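Local coordinates for cell division control protein (Pyrococcus abyssi, PDB 6RPP) that is an intein of the HINT fold that probably excises itself from a minichromosome maintenance helicase precursor by protein splicing, joining the flanking extein segments, at residues K78-V83 with L138-K143. The protein carries 2 engineered substitutions. Numbering follows the deposited sequence.
Sequences KKMMLV and LEYEPK
M80 and Y140 face each other as an antiparallel hydrogen-bonded pair, as do L82 and L138, while M81 and E139 form the non-hydrogen-bonded pair between them. Four backbone bonds result, the straightest being L82 N to L138 O at 2.7 Å (178° at the hydrogen); M80 N meets Y140 O at 2.9 Å. Between them E139 CA brings a weaker CA-H...O contact to M80 O.

The apolar contact gathers on the face that carries M80 and Y140. With chi1 at 69°, CG of Y140 sits between its own backbone N and carbonyl carbon, which swings the ring across the neighbouring strand and under M80, whose CB lies over one ring face, 3.3 Å from Y140 CZ. L82 N comes up at the ring edge, and R92 of strand 90-93 makes a cation-pi contact with the ring. P142 CG then touches M80 CG at 3.8 Å. A serine in place of Y140 would probably leave M80 without the surface under its CB and R92 without its aromatic partner.

On the M81 and E139 face, the E139 carboxylate lies against the K79 chain, OE2 3.2 Å from K79 CD, yet its salt bridge to K79 NZ is long at 3.9 Å. Backbone bonds and ring packing thus join strands 80-85 and 128-140 of the intein's beta fold, with the exposed charge pair probably adding little.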
ATOM      1  N   LYS A  78     -15.376   5.347   6.689  1.00 19.39           N
ATOM      2  CA  LYS A  78     -16.582   4.631   7.030  1.00 24.58           C
ATOM      3  C   LYS A  78     -16.740   3.384   6.176  1.00 21.71           C
ATOM      4  O   LYS A  78     -17.402   2.422   6.612  1.00 23.50           O
ATOM      5  CB  LYS A  78     -17.777   5.576   6.878  1.00 23.91           C
ATOM      6  CG  LYS A  78     -17.807   6.746   7.879  1.00 33.91           C
ATOM      7  CD  LYS A  78     -17.938   6.246   9.318  1.00 42.84           C
ATOM      8  CE  LYS A  78     -18.460   7.337  10.275  1.00 45.36           C
ATOM      9  NZ  LYS A  78     -18.594   6.823  11.695  1.00 38.88           N
ATOM     10  N   LYS A  79     -16.158   3.378   4.964  1.00 19.72           N
ATOM     11  CA  LYS A  79     -16.223   2.252   4.031  1.00 21.35           C
ATOM     12  C   LYS A  79     -14.817   1.948   3.556  1.00 21.26           C
ATOM     13  O   LYS A  79     -13.979   2.844   3.459  1.00 22.00           O
ATOM     14  CB  LYS A  79     -17.139   2.529   2.777  1.00 27.78           C
ATOM     15  CG  LYS A  79     -18.547   2.894   3.210  1.00 40.23           C
ATOM     16  CD  LYS A  79     -19.544   3.012   2.087  1.00 64.65           C
ATOM     17  CE  LYS A  79     -20.969   2.701   2.586  1.00 78.48           C
ATOM     18  NZ  LYS A  79     -21.020   1.787   3.773  1.00 82.19           N
ATOM     19  N   MET A  80     -14.562   0.661   3.259  1.00 20.42           N
ATOM     20  CA  MET A  80     -13.310   0.199   2.663  1.00 18.44           C
ATOM     21  C   MET A  80     -13.607  -0.634   1.418  1.00 17.47           C
ATOM     22  O   MET A  80     -14.751  -0.958   1.128  1.00 20.52           O
ATOM     23  CB  MET A  80     -12.463  -0.636   3.666  1.00 20.52           C
ATOM     24  CG  MET A  80     -12.017   0.064   4.978  1.00 28.67           C
ATOM     25  SD  MET A  80     -10.546   1.060   4.631  1.00 22.51           S
ATOM     26  CE  MET A  80      -9.281  -0.245   4.435  1.00 20.74           C
ATOM     27  N   MET A  81     -12.552  -0.936   0.631  1.00 18.24           N
ATOM     28  CA  MET A  81     -12.725  -1.701  -0.605  1.00 22.76           C
ATOM     29  C   MET A  81     -11.801  -2.899  -0.603  1.00 19.96           C
ATOM     30  O   MET A  81     -10.610  -2.766  -0.332  1.00 18.54           O
ATOM     31  CB  MET A  81     -12.438  -0.868  -1.877  1.00 26.62           C
ATOM     32  CG  MET A  81     -13.227   0.381  -2.074  1.00 50.31           C
ATOM     33  SD  MET A  81     -14.775  -0.179  -2.709  1.00 55.34           S
ATOM     34  CE  MET A  81     -15.551   1.379  -3.150  1.00 59.57           C
ATOM     35  N   LEU A  82     -12.330  -4.050  -0.985  1.00 17.74           N
ATOM     36  CA  LEU A  82     -11.512  -5.227  -1.242  1.00 17.94           C
ATOM     37  C   LEU A  82     -11.313  -5.292  -2.742  1.00 19.20           C
ATOM     38  O   LEU A  82     -12.287  -5.365  -3.493  1.00 20.48           O
ATOM     39  CB  LEU A  82     -12.196  -6.498  -0.709  1.00 19.37           C
ATOM     40  CG  LEU A  82     -11.736  -7.836  -1.284  1.00 22.44           C
ATOM     41  CD1 LEU A  82     -10.299  -8.097  -0.834  1.00 23.90           C
ATOM     42  CD2 LEU A  82     -12.689  -8.956  -0.848  1.00 22.57           C
ATOM     43  N   VAL A  83     -10.061  -5.332  -3.171  1.00 17.90           N
ATOM     44  CA  VAL A  83      -9.717  -5.355  -4.589  1.00 16.70           C
ATOM     45  C   VAL A  83      -9.125  -6.706  -4.887  1.00 18.25           C
ATOM     46  O   VAL A  83      -8.206  -7.139  -4.181  1.00 18.93           O
ATOM     47  CB  VAL A  83      -8.731  -4.243  -4.934  1.00 16.75           C
ATOM     48  CG1 VAL A  83      -8.254  -4.341  -6.415  1.00 19.89           C
ATOM     49  CG2 VAL A  83      -9.370  -2.930  -4.650  1.00 17.37           C
ATOM     50  N   LEU A 138     -15.057  -4.874  -4.106  1.00 21.42           N
ATOM     51  CA  LEU A 138     -16.191  -5.074  -3.189  1.00 20.97           C
ATOM     52  C   LEU A 138     -16.050  -4.154  -1.986  1.00 21.44           C
ATOM     53  O   LEU A 138     -15.059  -4.256  -1.241  1.00 24.35           O
ATOM     54  CB  LEU A 138     -16.258  -6.527  -2.709  1.00 29.75           C
ATOM     55  CG  LEU A 138     -17.399  -6.844  -1.735  1.00 46.02           C
ATOM     56  CD1 LEU A 138     -18.740  -6.271  -2.228  1.00 52.17           C
ATOM     57  CD2 LEU A 138     -17.509  -8.348  -1.520  1.00 54.36           C
ATOM     58  N   GLU A 139     -17.069  -3.317  -1.758  1.00 23.81           N
ATOM     59  CA  GLU A 139     -17.101  -2.453  -0.586  1.00 22.19           C
ATOM     60  C   GLU A 139     -17.443  -3.240   0.676  1.00 22.36           C
ATOM     61  O   GLU A 139     -18.267  -4.156   0.614  1.00 26.42           O
ATOM     62  CB  GLU A 139     -18.159  -1.387  -0.826  1.00 26.43           C
ATOM     63  CG  GLU A 139     -18.156  -0.263   0.126  1.00 36.81           C
ATOM     64  CD  GLU A 139     -19.135   0.796  -0.309  1.00 57.66           C
ATOM     65  OE1 GLU A 139     -18.727   1.708  -1.061  1.00 61.85           O
ATOM     66  OE2 GLU A 139     -20.321   0.685   0.073  1.00 67.85           O
ATOM     67  N   TYR A 140     -16.809  -2.912   1.814  1.00 21.87           N
ATOM     68  CA  TYR A 140     -17.234  -3.482   3.079  1.00 20.43           C
ATOM     69  C   TYR A 140     -17.083  -2.409   4.155  1.00 24.11           C
ATOM     70  O   TYR A 140     -16.440  -1.377   3.944  1.00 22.06           O
ATOM     71  CB  TYR A 140     -16.412  -4.772   3.375  1.00 21.54           C
ATOM     72  CG  TYR A 140     -14.950  -4.484   3.672  1.00 20.79           C
ATOM     73  CD1 TYR A 140     -14.027  -4.271   2.652  1.00 21.54           C
ATOM     74  CD2 TYR A 140     -14.503  -4.352   4.992  1.00 20.53           C
ATOM     75  CE1 TYR A 140     -12.667  -3.977   2.920  1.00 19.40           C
ATOM     76  CE2 TYR A 140     -13.151  -4.056   5.291  1.00 19.72           C
ATOM     77  CZ  TYR A 140     -12.236  -3.866   4.241  1.00 20.33           C
ATOM     78  OH  TYR A 140     -10.963  -3.508   4.573  1.00 18.32           O
ATOM     79  N   GLU A 141     -17.695  -2.634   5.278  1.00 24.24           N
ATOM     80  CA  GLU A 141     -17.559  -1.726   6.417  1.00 19.26           C
ATOM     81  C   GLU A 141     -16.528  -2.318   7.357  1.00 23.54           C
ATOM     82  O   GLU A 141     -16.642  -3.491   7.724  1.00 21.24           O
ATOM     83  CB  GLU A 141     -18.882  -1.554   7.141  1.00 24.90           C
ATOM     84  CG  GLU A 141     -19.910  -0.823   6.293  1.00 38.03           C
ATOM     85  CD  GLU A 141     -21.268  -1.469   6.355  1.00 68.56           C
ATOM     86  OE1 GLU A 141     -21.451  -2.528   5.708  1.00 73.46           O
ATOM     87  OE2 GLU A 141     -22.146  -0.923   7.060  1.00 83.14           O
ATOM     88  N   PRO A 142     -15.486  -1.577   7.719  1.00 21.26           N
ATOM     89  CA  PRO A 142     -14.381  -2.190   8.460  1.00 18.04           C
ATOM     90  C   PRO A 142     -14.702  -2.494   9.915  1.00 21.33           C
ATOM     91  O   PRO A 142     -15.430  -1.763  10.606  1.00 21.36           O
ATOM     92  CB  PRO A 142     -13.274  -1.148   8.353  1.00 19.26           C
ATOM     93  CG  PRO A 142     -14.009   0.161   8.182  1.00 22.64           C
ATOM     94  CD  PRO A 142     -15.207  -0.181   7.316  1.00 21.21           C
ATOM     95  N   LYS A 143     -14.104  -3.600  10.373  1.00 18.04           N
ATOM     96  CA  LYS A 143     -14.104  -3.909  11.795  1.00 19.58           C
ATOM     97  C   LYS A 143     -12.946  -3.231  12.491  1.00 18.65           C
ATOM     98  O   LYS A 143     -13.062  -2.963  13.680  1.00 20.74           O
ATOM     99  CB  LYS A 143     -14.014  -5.428  12.009  1.00 18.53           C
ATOM    100  CG  LYS A 143     -15.312  -6.112  11.619  1.00 23.31           C
ATOM    101  CD  LYS A 143     -15.220  -7.625  11.684  1.00 31.36           C
ATOM    102  CE  LYS A 143     -16.584  -8.248  11.398  1.00 32.98           C
ATOM    103  NZ  LYS A 143     -17.150  -7.757  10.098  1.00 40.09           N
TER